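PDB 7BIP: luciferase-like monooxygenase from Streptomyces bottropensis, which probably acts as an oxygenating enzyme in rishirilide biosynthesis, introducing oxygen into a polyketide intermediate. Local coordinates for residues A[39-44]-A[320-325]; A[72-77]-A[102-107]; A[230-235]-A[296-301]. One frame throughout, in Å; residues are numbered along the deposited sequence.

Contact 1: A[39-44]-A[320-325]; sequences HVKTVE and TISLQV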
ATOM      1  N   HIS A  39      13.770   3.333 -13.486  1.00 14.16           N
ATOM      2  CA  HIS A  39      12.939   2.917 -12.359  1.00 12.49           C
ATOM      3  C   HIS A  39      12.703   4.089 -11.414  1.00 12.51           C
ATOM      4  O   HIS A  39      13.348   5.135 -11.510  1.00 14.03           O
ATOM      5  CB  HIS A  39      13.584   1.751 -11.598  1.00 10.73           C
ATOM      6  CG  HIS A  39      14.861   2.120 -10.909  1.00 10.57           C
ATOM      7  ND1 HIS A  39      16.096   1.798 -11.423  1.00 15.18           N
ATOM      8  CD2 HIS A  39      15.094   2.774  -9.745  1.00 13.95           C
ATOM      9  CE1 HIS A  39      17.039   2.242 -10.609  1.00 16.59           C
ATOM     10  NE2 HIS A  39      16.458   2.838  -9.584  1.00 15.17           N
ATOM     11  N   VAL A  40      11.758   3.880 -10.494  1.00 12.22           N
ATOM     12  CA  VAL A  40      11.517   4.727  -9.329  1.00  9.93           C
ATOM     13  C   VAL A  40      11.632   3.837  -8.094  1.00 13.29           C
ATOM     14  O   VAL A  40      10.971   2.792  -8.013  1.00 13.67           O
ATOM     15  CB  VAL A  40      10.125   5.395  -9.379  1.00 11.94           C
ATOM     16  CG1 VAL A  40       9.856   6.165  -8.091  1.00 14.18           C
ATOM     17  CG2 VAL A  40      10.016   6.333 -10.595  1.00 13.15           C
ATOM     18  N   LYS A  41      12.470   4.238  -7.144  1.00 13.06           N
ATOM     19  CA  LYS A  41      12.729   3.463  -5.936  1.00 12.99           C
ATOM     20  C   LYS A  41      12.313   4.283  -4.718  1.00 14.21           C
ATOM     21  O   LYS A  41      12.366   5.510  -4.746  1.00 13.84           O
ATOM     22  CB  LYS A  41      14.231   3.096  -5.855  1.00 10.19           C
ATOM     23  CG  LYS A  41      14.680   2.377  -4.583  1.00 10.33           C
ATOM     24  CD  LYS A  41      16.160   1.992  -4.691  1.00 12.14           C
ATOM     25  CE  LYS A  41      16.379   0.839  -5.662  1.00 13.82           C
ATOM     26  NZ  LYS A  41      17.854   0.701  -5.953  1.00 15.11           N
ATOM     27  N   THR A  42      11.868   3.617  -3.655  1.00 11.74           N
ATOM     28  CA  THR A  42      11.758   4.294  -2.370  1.00 14.55           C
ATOM     29  C   THR A  42      12.012   3.283  -1.260  1.00 14.50           C
ATOM     30  O   THR A  42      12.258   2.101  -1.515  1.00 13.93           O
ATOM     31  CB  THR A  42      10.407   5.013  -2.213  1.00 14.41           C
ATOM     32  OG1 THR A  42      10.501   5.936  -1.118  1.00 17.24           O
ATOM     33  CG2 THR A  42       9.281   4.020  -1.936  1.00 15.54           C
ATOM     34  N   VAL A  43      11.917   3.757  -0.016  1.00 13.92           N
ATOM     35  CA  VAL A  43      12.495   3.075   1.135  1.00 12.21           C
ATOM     36  C   VAL A  43      11.411   2.763   2.169  1.00 15.17           C
ATOM     37  O   VAL A  43      10.259   3.169   2.041  1.00 15.77           O
ATOM     38  CB  VAL A  43      13.610   3.916   1.777  1.00 20.90           C
ATOM     39  CG1 VAL A  43      14.552   4.417   0.700  1.00 34.62           C
ATOM     40  CG2 VAL A  43      12.994   5.085   2.537  1.00 31.65           C
ATOM     41  N   GLU A  44      11.806   2.021   3.209  1.00 15.27           N
ATOM     42  CA  GLU A  44      10.951   1.755   4.369  1.00 11.94           C
ATOM     43  C   GLU A  44      11.693   2.182   5.629  1.00 14.36           C
ATOM     44  O   GLU A  44      12.768   1.647   5.926  1.00 15.27           O
ATOM     45  CB  GLU A  44      10.574   0.272   4.476  1.00 11.07           C
ATOM     46  CG  GLU A  44       9.645  -0.028   5.662  1.00 15.22           C
ATOM     47  CD  GLU A  44       9.229  -1.485   5.742  1.00 23.86           C
ATOM     48  OE1 GLU A  44       9.491  -2.233   4.776  1.00 20.29           O
ATOM     49  OE2 GLU A  44       8.643  -1.887   6.777  1.00 20.20           O
ATOM     50  N   THR A 320      22.899  -1.174 -12.056  1.00 13.72           N
ATOM     51  CA  THR A 320      21.761  -0.266 -11.963  1.00 13.54           C
ATOM     52  C   THR A 320      21.994   0.734 -10.835  1.00 16.88           C
ATOM     53  O   THR A 320      22.148   0.338  -9.673  1.00 16.10           O
ATOM     54  CB  THR A 320      20.476  -1.057 -11.731  1.00 14.68           C
ATOM     55  OG1 THR A 320      20.270  -1.957 -12.832  1.00 17.08           O
ATOM     56  CG2 THR A 320      19.288  -0.121 -11.610  1.00 14.62           C
ATOM     57  N   ILE A 321      22.018   2.026 -11.175  1.00 13.67           N
ATOM     58  CA  ILE A 321      22.189   3.095 -10.192  1.00 12.99           C
ATOM     59  C   ILE A 321      20.837   3.744  -9.943  1.00 12.16           C
ATOM     60  O   ILE A 321      20.103   4.038 -10.897  1.00 15.06           O
ATOM     61  CB  ILE A 321      23.202   4.147 -10.674  1.00 14.36           C
ATOM     62  CG1 ILE A 321      24.638   3.636 -10.509  1.00 15.05           C
ATOM     63  CG2 ILE A 321      23.005   5.472  -9.906  1.00 13.55           C
ATOM     64  CD1 ILE A 321      25.725   4.565 -11.070  1.00 15.38           C
ATOM     65  N   SER A 322      20.511   3.973  -8.672  1.00 13.50           N
ATOM     66  CA  SER A 322      19.374   4.805  -8.288  1.00 11.59           C
ATOM     67  C   SER A 322      19.906   6.161  -7.853  1.00 15.65           C
ATOM     68  O   SER A 322      20.723   6.243  -6.926  1.00 16.24           O
ATOM     69  CB  SER A 322      18.548   4.179  -7.160  1.00 14.38           C
ATOM     70  OG  SER A 322      18.116   2.877  -7.494  1.00 18.16           O
ATOM     71  N   LEU A 323      19.440   7.217  -8.516  1.00 11.94           N
ATOM     72  CA  LEU A 323      19.876   8.580  -8.221  1.00  9.83           C
ATOM     73  C   LEU A 323      18.956   9.167  -7.156  1.00 14.38           C
ATOM     74  O   LEU A 323      17.773   9.394  -7.409  1.00 16.05           O
ATOM     75  CB  LEU A 323      19.853   9.420  -9.496  1.00 13.05           C
ATOM     76  CG  LEU A 323      20.603   8.815 -10.685  1.00 15.24           C
ATOM     77  CD1 LEU A 323      20.127   9.470 -11.972  1.00 17.41           C
ATOM     78  CD2 LEU A 323      22.122   8.979 -10.510  1.00 16.06           C
ATOM     79  N   GLN A 324      19.495   9.397  -5.965  1.00 11.64           N
ATOM     80  CA  GLN A 324      18.700   9.932  -4.864  1.00 14.87           C
ATOM     81  C   GLN A 324      18.604  11.452  -5.013  1.00 14.14           C
ATOM     82  O   GLN A 324      19.588  12.163  -4.775  1.00 14.57           O
ATOM     83  CB  GLN A 324      19.332   9.528  -3.534  1.00 18.57           C
ATOM     84  CG  GLN A 324      18.723  10.236  -2.349  1.00 25.85           C
ATOM     85  CD  GLN A 324      17.234  10.037  -2.312  1.00 30.69           C
ATOM     86  OE1 GLN A 324      16.747   8.926  -2.513  1.00 35.60           O
ATOM     87  NE2 GLN A 324      16.497  11.107  -2.076  1.00 25.72           N
ATOM     88  N   VAL A 325      17.424  11.968  -5.385  1.00 13.08           N
ATOM     89  CA  VAL A 325      17.310  13.341  -5.890  1.00 14.47           C
ATOM     90  C   VAL A 325      16.556  14.277  -4.954  1.00 15.18           C
ATOM     91  O   VAL A 325      16.423  15.463  -5.281  1.00 15.00           O
ATOM     92  CB  VAL A 325      16.665  13.381  -7.292  1.00 14.44           C
ATOM     93  CG1 VAL A 325      17.573  12.715  -8.340  1.00 14.87           C
ATOM     94  CG2 VAL A 325      15.294  12.717  -7.285  1.00 14.74           C
TER

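Contact 2: A[72-77]-A[102-107]; sequences RLVTGA and RLDVGF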
ATOM      1  N   ARG A  72      10.092   1.225 -14.121  1.00 14.62           N
ATOM      2  CA  ARG A  72       9.909   0.154 -13.148  1.00 13.97           C
ATOM      3  C   ARG A  72       9.754   0.732 -11.738  1.00 15.38           C
ATOM      4  O   ARG A  72      10.097   1.885 -11.471  1.00 12.60           O
ATOM      5  CB  ARG A  72      11.077  -0.834 -13.211  1.00 14.79           C
ATOM      6  CG  ARG A  72      11.201  -1.516 -14.593  1.00 18.44           C
ATOM      7  CD  ARG A  72      12.104  -2.754 -14.557  1.00 16.25           C
ATOM      8  NE  ARG A  72      11.525  -3.860 -13.784  1.00 17.97           N
ATOM      9  CZ  ARG A  72      10.563  -4.672 -14.219  1.00 17.50           C
ATOM     10  NH1 ARG A  72      10.046  -4.519 -15.431  1.00 18.38           N
ATOM     11  NH2 ARG A  72      10.111  -5.639 -13.425  1.00 14.45           N
ATOM     12  N   LEU A  73       9.195  -0.079 -10.839  1.00 12.24           N
ATOM     13  CA  LEU A  73       8.994   0.301  -9.442  1.00 14.34           C
ATOM     14  C   LEU A  73       9.825  -0.629  -8.572  1.00 12.85           C
ATOM     15  O   LEU A  73       9.720  -1.848  -8.702  1.00 11.90           O
ATOM     16  CB  LEU A  73       7.509   0.202  -9.045  1.00 13.64           C
ATOM     17  CG  LEU A  73       6.474   1.106  -9.718  1.00 15.00           C
ATOM     18  CD1 LEU A  73       6.955   2.561  -9.849  1.00 14.24           C
ATOM     19  CD2 LEU A  73       6.097   0.558 -11.075  1.00 13.33           C
ATOM     20  N   VAL A  74      10.651  -0.070  -7.684  1.00 12.14           N
ATOM     21  CA  VAL A  74      11.594  -0.888  -6.921  1.00 13.19           C
ATOM     22  C   VAL A  74      11.517  -0.554  -5.438  1.00 12.49           C
ATOM     23  O   VAL A  74      11.628   0.614  -5.053  1.00 12.23           O
ATOM     24  CB  VAL A  74      13.039  -0.707  -7.422  1.00 14.61           C
ATOM     25  CG1 VAL A  74      13.967  -1.731  -6.740  1.00 15.15           C
ATOM     26  CG2 VAL A  74      13.105  -0.828  -8.941  1.00 12.57           C
ATOM     27  N   THR A  75      11.367  -1.580  -4.598  1.00 13.08           N
ATOM     28  CA  THR A  75      11.512  -1.364  -3.162  1.00 12.03           C
ATOM     29  C   THR A  75      12.993  -1.383  -2.795  1.00 12.66           C
ATOM     30  O   THR A  75      13.727  -2.302  -3.168  1.00 15.48           O
ATOM     31  CB  THR A  75      10.740  -2.410  -2.343  1.00 13.66           C
ATOM     32  OG1 THR A  75      11.156  -3.744  -2.674  1.00 13.89           O
ATOM     33  CG2 THR A  75       9.243  -2.284  -2.595  1.00 13.92           C
ATOM     34  N   GLY A  76      13.441  -0.337  -2.105  1.00 13.94           N
ATOM     35  CA  GLY A  76      14.810  -0.262  -1.639  1.00 14.43           C
ATOM     36  C   GLY A  76      14.879   0.249  -0.209  1.00 16.70           C
ATOM     37  O   GLY A  76      15.331   1.375   0.022  1.00 18.57           O
ATOM     38  N   ALA A  77      14.452  -0.549   0.770  1.00 15.20           N
ATOM     39  CA  ALA A  77      14.058  -1.950   0.603  1.00 14.45           C
ATOM     40  C   ALA A  77      12.964  -2.283   1.610  1.00 16.93           C
ATOM     41  O   ALA A  77      12.893  -1.635   2.661  1.00 17.70           O
ATOM     42  CB  ALA A  77      15.259  -2.864   0.806  1.00 16.29           C
ATOM     43  N   ARG A 102       5.940  -4.450 -13.567  1.00 12.11           N
ATOM     44  CA  ARG A 102       7.073  -3.527 -13.533  1.00 10.93           C
ATOM     45  C   ARG A 102       7.792  -3.512 -12.188  1.00 12.20           C
ATOM     46  O   ARG A 102       8.687  -2.683 -11.988  1.00 13.46           O
ATOM     47  CB  ARG A 102       6.612  -2.105 -13.882  1.00 12.59           C
ATOM     48  CG  ARG A 102       6.186  -1.921 -15.343  1.00 11.65           C
ATOM     49  CD  ARG A 102       5.786  -0.474 -15.628  1.00 10.75           C
ATOM     50  NE  ARG A 102       4.485  -0.119 -15.047  1.00 12.33           N
ATOM     51  CZ  ARG A 102       4.198   1.076 -14.530  1.00 13.20           C
ATOM     52  NH1 ARG A 102       5.122   2.028 -14.492  1.00 14.18           N
ATOM     53  NH2 ARG A 102       2.984   1.317 -14.046  1.00 11.59           N
ATOM     54  N   LEU A 103       7.455  -4.427 -11.277  1.00 10.95           N
ATOM     55  CA  LEU A 103       7.975  -4.401  -9.915  1.00 12.08           C
ATOM     56  C   LEU A 103       9.251  -5.232  -9.777  1.00 11.36           C
ATOM     57  O   LEU A 103       9.328  -6.364 -10.264  1.00 13.80           O
ATOM     58  CB  LEU A 103       6.911  -4.939  -8.945  1.00 11.18           C
ATOM     59  CG  LEU A 103       7.284  -5.094  -7.469  1.00  9.75           C
ATOM     60  CD1 LEU A 103       7.544  -3.730  -6.841  1.00 12.60           C
ATOM     61  CD2 LEU A 103       6.157  -5.789  -6.730  1.00 10.47           C
ATOM     62  N   ASP A 104      10.247  -4.667  -9.087  1.00 11.88           N
ATOM     63  CA  ASP A 104      11.406  -5.395  -8.587  1.00 13.06           C
ATOM     64  C   ASP A 104      11.456  -5.199  -7.080  1.00 16.58           C
ATOM     65  O   ASP A 104      11.244  -4.081  -6.597  1.00 13.51           O
ATOM     66  CB  ASP A 104      12.720  -4.882  -9.216  1.00 11.95           C
ATOM     67  CG  ASP A 104      12.655  -4.820 -10.734  1.00 19.09           C
ATOM     68  OD1 ASP A 104      12.283  -5.828 -11.356  1.00 19.65           O
ATOM     69  OD2 ASP A 104      12.965  -3.755 -11.304  1.00 22.31           O
ATOM     70  N   VAL A 105      11.735  -6.268  -6.326  1.00 13.33           N
ATOM     71  CA  VAL A 105      11.572  -6.224  -4.872  1.00 12.59           C
ATOM     72  C   VAL A 105      12.936  -6.379  -4.205  1.00 13.65           C
ATOM     73  O   VAL A 105      13.490  -7.482  -4.120  1.00 14.06           O
ATOM     74  CB  VAL A 105      10.598  -7.284  -4.362  1.00 14.56           C
ATOM     75  CG1 VAL A 105      10.421  -7.106  -2.851  1.00 11.28           C
ATOM     76  CG2 VAL A 105       9.256  -7.144  -5.073  1.00 13.80           C
ATOM     77  N   GLY A 106      13.466  -5.275  -3.689  1.00 12.40           N
ATOM     78  CA  GLY A 106      14.593  -5.336  -2.775  1.00 13.45           C
ATOM     79  C   GLY A 106      14.124  -5.541  -1.343  1.00 13.91           C
ATOM     80  O   GLY A 106      13.170  -4.907  -0.888  1.00 11.83           O
ATOM     81  N   PHE A 107      14.805  -6.455  -0.649  1.00 13.36           N
ATOM     82  CA  PHE A 107      14.598  -6.755   0.764  1.00 11.65           C
ATOM     83  C   PHE A 107      15.859  -6.352   1.520  1.00 14.18           C
ATOM     84  O   PHE A 107      16.968  -6.655   1.077  1.00 15.39           O
ATOM     85  CB  PHE A 107      14.361  -8.260   1.014  1.00 12.22           C
ATOM     86  CG  PHE A 107      13.154  -8.861   0.309  1.00 12.05           C
ATOM     87  CD1 PHE A 107      12.012  -9.206   1.039  1.00 18.58           C
ATOM     88  CD2 PHE A 107      13.192  -9.171  -1.043  1.00 13.19           C
ATOM     89  CE1 PHE A 107      10.905  -9.795   0.416  1.00 17.18           C
ATOM     90  CE2 PHE A 107      12.096  -9.770  -1.677  1.00 16.69           C
ATOM     91  CZ  PHE A 107      10.944 -10.080  -0.941  1.00 14.65           C
TER

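Contact 3: A[230-235]-A[296-301]; sequences MSYNCY and KALVGT. With EDO (1,2-ethanediol), chain I.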
ATOM      1  N   MET A 230      22.807  -0.023  -6.740  1.00 16.05           N
ATOM      2  CA  MET A 230      23.444   0.848  -5.759  1.00 14.68           C
ATOM      3  C   MET A 230      22.789   2.215  -5.852  1.00 15.23           C
ATOM      4  O   MET A 230      22.445   2.657  -6.949  1.00 16.40           O
ATOM      5  CB  MET A 230      24.954   0.999  -5.993  1.00 15.51           C
ATOM      6  CG  MET A 230      25.713  -0.320  -6.114  1.00 14.12           C
ATOM      7  SD  MET A 230      27.479  -0.019  -6.268  0.92 18.16           S
ATOM      8  CE  MET A 230      27.987  -1.458  -7.208  1.00 21.23           C
ATOM      9  N   SER A 231      22.625   2.887  -4.715  1.00 13.76           N
ATOM     10  CA  SER A 231      22.048   4.230  -4.683  1.00 12.40           C
ATOM     11  C   SER A 231      23.138   5.264  -4.443  1.00 15.18           C
ATOM     12  O   SER A 231      24.066   5.030  -3.665  1.00 16.12           O
ATOM     13  CB  SER A 231      20.966   4.363  -3.609  1.00 18.49           C
ATOM     14  OG  SER A 231      19.788   3.670  -3.992  1.00 24.87           O
ATOM     15  N   TYR A 232      23.018   6.408  -5.121  1.00 14.63           N
ATOM     16  CA  TYR A 232      23.940   7.527  -4.948  1.00 13.08           C
ATOM     17  C   TYR A 232      23.140   8.809  -4.807  1.00 17.07           C
ATOM     18  O   TYR A 232      22.242   9.057  -5.612  1.00 15.07           O
ATOM     19  CB  TYR A 232      24.872   7.689  -6.149  1.00 13.59           C
ATOM     20  CG  TYR A 232      25.954   6.649  -6.325  1.00 13.90           C
ATOM     21  CD1 TYR A 232      27.211   6.819  -5.757  1.00 19.53           C
ATOM     22  CD2 TYR A 232      25.731   5.526  -7.111  1.00 18.27           C
ATOM     23  CE1 TYR A 232      28.215   5.878  -5.946  1.00 20.73           C
ATOM     24  CE2 TYR A 232      26.720   4.581  -7.300  1.00 18.41           C
ATOM     25  CZ  TYR A 232      27.958   4.768  -6.723  1.00 15.82           C
ATOM     26  OH  TYR A 232      28.928   3.825  -6.912  1.00 16.28           O
ATOM     27  N   ASN A 233      23.490   9.641  -3.828  1.00 14.44           N
ATOM     28  CA  ASN A 233      22.940  10.992  -3.796  1.00 13.54           C
ATOM     29  C   ASN A 233      23.327  11.735  -5.070  1.00 14.65           C
ATOM     30  O   ASN A 233      24.463  11.640  -5.546  1.00 17.48           O
ATOM     31  CB  ASN A 233      23.431  11.741  -2.560  1.00 17.65           C
ATOM     32  CG  ASN A 233      22.863  11.167  -1.281  1.00 29.41           C
ATOM     33  OD1 ASN A 233      21.753  10.633  -1.272  1.00 32.99           O
ATOM     34  ND2 ASN A 233      23.622  11.261  -0.194  1.00 39.59           N
ATOM     35  N   CYS A 234      22.363  12.445  -5.656  1.00 13.83           N
ATOM     36  CA  CYS A 234      22.603  13.018  -6.974  1.00 13.32           C
ATOM     37  C   CYS A 234      22.023  14.420  -7.038  1.00 13.98           C
ATOM     38  O   CYS A 234      20.846  14.624  -6.716  1.00 17.18           O
ATOM     39  CB  CYS A 234      21.995  12.126  -8.069  1.00 15.12           C
ATOM     40  SG  CYS A 234      22.235  12.780  -9.713  1.00 17.77           S
ATOM     41  N   TYR A 235      22.849  15.378  -7.451  1.00 12.37           N
ATOM     42  CA  TYR A 235      22.399  16.753  -7.642  1.00 14.44           C
ATOM     43  C   TYR A 235      23.183  17.335  -8.804  1.00 14.02           C
ATOM     44  O   TYR A 235      24.419  17.341  -8.770  1.00 14.38           O
ATOM     45  CB  TYR A 235      22.607  17.588  -6.361  1.00 12.73           C
ATOM     46  CG  TYR A 235      21.947  18.945  -6.416  1.00 15.16           C
ATOM     47  CD1 TYR A 235      20.767  19.184  -5.734  1.00 17.83           C
ATOM     48  CD2 TYR A 235      22.495  19.978  -7.159  1.00 13.50           C
ATOM     49  CE1 TYR A 235      20.153  20.428  -5.787  1.00 20.36           C
ATOM     50  CE2 TYR A 235      21.895  21.209  -7.225  1.00 13.85           C
ATOM     51  CZ  TYR A 235      20.719  21.429  -6.537  1.00 17.87           C
ATOM     52  OH  TYR A 235      20.103  22.658  -6.589  1.00 20.34           O
ATOM     53  N   LYS A 296      31.590   8.798  -4.099  1.00 19.89           N
ATOM     54  CA  LYS A 296      30.595   8.327  -3.150  1.00 17.15           C
ATOM     55  C   LYS A 296      29.286   9.091  -3.258  1.00 15.92           C
ATOM     56  O   LYS A 296      28.319   8.744  -2.571  1.00 18.88           O
ATOM     57  CB  LYS A 296      31.141   8.417  -1.723  1.00 19.13           C
ATOM     58  CG  LYS A 296      32.249   7.411  -1.447  1.00 26.18           C
ATOM     59  CD  LYS A 296      32.816   7.592  -0.055  1.00 31.04           C
ATOM     60  CE  LYS A 296      33.418   6.302   0.468  1.00 36.38           C
ATOM     61  NZ  LYS A 296      34.859   6.185   0.117  1.00 37.96           N
ATOM     62  N   ALA A 297      29.240  10.105  -4.116  1.00 16.36           N
ATOM     63  CA  ALA A 297      28.062  10.922  -4.377  1.00 16.67           C
ATOM     64  C   ALA A 297      28.230  11.513  -5.765  1.00 19.56           C
ATOM     65  O   ALA A 297      29.348  11.836  -6.175  1.00 21.21           O
ATOM     66  CB  ALA A 297      27.904  12.039  -3.342  1.00 22.29           C
ATOM     67  N   LEU A 298      27.118  11.657  -6.480  1.00 14.15           N
ATOM     68  CA  LEU A 298      27.126  12.106  -7.875  1.00 13.22           C
ATOM     69  C   LEU A 298      26.590  13.533  -7.899  1.00 15.95           C
ATOM     70  O   LEU A 298      25.432  13.781  -8.247  1.00 15.18           O
ATOM     71  CB  LEU A 298      26.289  11.167  -8.768  1.00 15.10           C
ATOM     72  CG  LEU A 298      26.791   9.728  -8.843  1.00 17.20           C
ATOM     73  CD1 LEU A 298      25.903   8.893  -9.740  1.00 16.32           C
ATOM     74  CD2 LEU A 298      28.217   9.742  -9.384  1.00 16.64           C
ATOM     75  N   VAL A 299      27.451  14.477  -7.530  1.00 14.71           N
ATOM     76  CA  VAL A 299      27.069  15.878  -7.377  1.00 12.99           C
ATOM     77  C   VAL A 299      28.018  16.716  -8.217  1.00 12.83           C
ATOM     78  O   VAL A 299      29.240  16.610  -8.065  1.00 18.44           O
ATOM     79  CB  VAL A 299      27.109  16.321  -5.902  1.00 12.50           C
ATOM     80  CG1 VAL A 299      26.798  17.831  -5.768  1.00 13.75           C
ATOM     81  CG2 VAL A 299      26.139  15.471  -5.053  1.00 13.05           C
ATOM     82  N   GLY A 300      27.466  17.526  -9.116  1.00 12.99           N
ATOM     83  CA  GLY A 300      28.283  18.430  -9.917  1.00 13.78           C
ATOM     84  C   GLY A 300      27.534  18.834 -11.181  1.00 16.07           C
ATOM     85  O   GLY A 300      26.316  18.689 -11.268  1.00 14.18           O
ATOM     86  N   THR A 301      28.288  19.353 -12.151  1.00 13.40           N
ATOM     87  CA  THR A 301      27.733  19.545 -13.484  1.00 13.70           C
ATOM     88  C   THR A 301      27.470  18.189 -14.123  1.00 14.96           C
ATOM     89  O   THR A 301      27.974  17.164 -13.658  1.00 13.62           O
ATOM     90  CB  THR A 301      28.692  20.317 -14.382  1.00 15.74           C
ATOM     91  OG1 THR A 301      29.871  19.521 -14.580  1.00 15.60           O
ATOM     92  CG2 THR A 301      29.058  21.649 -13.778  1.00 15.55           C
TER
HETATM   93  C1  EDO I 407      20.818   8.542   2.675  1.00 53.32           C
HETATM   94  O1  EDO I 407      19.873   9.524   2.239  1.00 54.08           O
HETATM   95  C2  EDO I 407      20.845   7.399   1.669  1.00 57.23           C
HETATM   96  O2  EDO I 407      21.730   7.730   0.592  1.00 62.18           O
HETATM   97  O   HOH W   1      25.619   9.122  -2.018  1.00 18.82           O

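Contact 1: A[39-44]-A[320-325]
Ser322 OG is gripped from two directions by side chains of the 39-42 strand. His39 NE2 lies 2.7 Å from Ser322 OG and hydrogen-bonds to it with a bent angle of 141°; either partner could supply the proton. The hydroxyl stands at the edge of the imidazole, near its plane. Lys41 NZ donates to the same Ser322 OG, also at 2.7 Å, so one hydroxyl takes part in two hydrogen bonds. Lys41 gets there by running straight out from the backbone and then turning at CD (chi3 -73°), which carries CE along to 3.2 Å from Ser322 OG. The ammonium has a further partner in His229 ND1, on the strand beside 320-324. Shortening Lys41 to an alanine would probably cost both Ser322 OG and His229 ND1 their lysine partner, leaving His39 as the remaining hydrogen-bond mate of Ser322 OG across this contact.

Strands 39-42 and 320-324 do not pair with each other. In this TIM-barrel fold strand 2-6 runs between them, parallel to both, and it takes the backbone bonds of His39 and Lys41. The contact is therefore made by side chains that meet over the inner side of strand 2-6, the two short strand axes 7.9 Å apart at their closest and turned 63° from one another.

Thr320 adds the one apolar touch of note: its methyl CG2 meets His39 CE1 at 3.4 Å, approaching the ring obliquely. Its hydroxyl is turned to the backbone N side and is satisfied elsewhere, by Glu225 O.

Contact 2: A[72-77]-A[102-107]
Arg72 reaches over to Asp104 and clasps it side-on in a salt bridge, giving NE to one carboxylate oxygen and NH2 to the other. Arg72 NE to Asp104 OD2 is 2.9 Å, on the syn side of the carboxylate and in the plane of the guanidinium; Arg72 NH2 to Asp104 OD1 is 3.0 Å, from above the carboxylate plane. The two flat groups are turned 30° apart. A bend at chi3 (68°) folds the arginine back so that one guanidinium face rests over Arg102 O, and Arg72 NH2 also bonds to Gly101 O and, weakly, to Leu103 O at 3.3 Å.

Leu73 CD2 lies over one face of the Arg102 guanidinium, 3.8 Å from Arg102 NH1, whose own bonds go to Val71 O and Thr68 OG1. Thr75 takes chi1 57°, swinging its hydroxyl between backbone N and carbonyl carbon, where Thr75 OG1 donates to Gly106 O at 2.9 Å. A side chain at Gly106 would run into Thr75 O. A cis peptide precedes Ala77, as in the non-prolyl cis bond of bacterial luciferase and its relatives.

The strands run parallel, Leu73 beside Leu103 and Val74 beside Asp104, in the beta-alpha-beta unit closed by helix 85-98. That helix packs on Leu103 and Val105, helix 57-67 on Leu73 and Thr75, and helix 126-142 on Phe107, while strand 39-42 pairs with the far edge of 72-78.

Contact 3: A[230-235]-A[296-301]
Tyr232 and Leu298 carry the apolar part of this contact, their side chains crossing at a slant. Leu298 CG sits 3.9 Å from Tyr232 CB, and the isobutyl group bears on the root of the tyrosine, its approach to the ring being oblique. With chi1 at -72°, CG of Tyr232 is swung to the backbone N side, and the ring turns its edge to the 296-297 backbone: CD1 comes within 3.9 Å of Lys296 O, which lies close to the ring plane. Ile312 of helix 302-316 touches both Tyr232 and Leu298, so the pair packs on that helix from the sheet.

Cys234 and Leu298 point to one face of the sheet, Tyr235 and Val299 to the other. Tyr235 CB meets Val299 CG1 at 4.2 Å, but the phenol then leads away and its hydroxyl bonds to Glu334 and Arg337.

Three backbone bonds hold the strands in parallel register: Leu298 N to Asn233 O at 2.8 Å, Tyr235 N to Leu298 O at 3.1 Å and Gly300 N to Tyr235 O at 3.1 Å. Just before the first of these bonds, a water bridges Asn233 N and Lys296 O. Asn233 OD1 also has a weak, 3.4 Å bond from O2 of an ethanediol, probably left by the crystallisation liquor. Gly300 adopts backbone angles at which a CB would jam against the preceding carbonyl, and Thr301 follows as N-cap, its OG1 accepting from Glu304 N.

Strand 228-236 also pairs with 320-324, so 298-300 is a short extra strand laid against it in the long excursion between two neighbouring barrel strands, consistent with an elaboration of the TIM-barrel fold of the luciferase-like family.

All three contacts reach one curled parallel sheet, the barrel wall with added strand 298-300. Contact 1 bridges over strand 2-6 and adjoins both others: strand 39-42 lies beside 72-78 of contact 2 (Val40 N to Arg72 O 2.8 Å), and 320-324 beside 228-236 of contact 3 (Gln324 N to Tyr232 O 2.8 Å), both probable hydrogen bonds. Centres lie about 9 Å (1 and 2) and 12 Å (1 and 3) apart; contacts 2 and 3 do not touch, their nearest atoms about 6 Å and centres about 20 Å apart. Lys41, a calcium ligand in a crystal of this protein though not in this chain, lies about 4 Å from Val74 and 9 Å from Tyr232, between side chains.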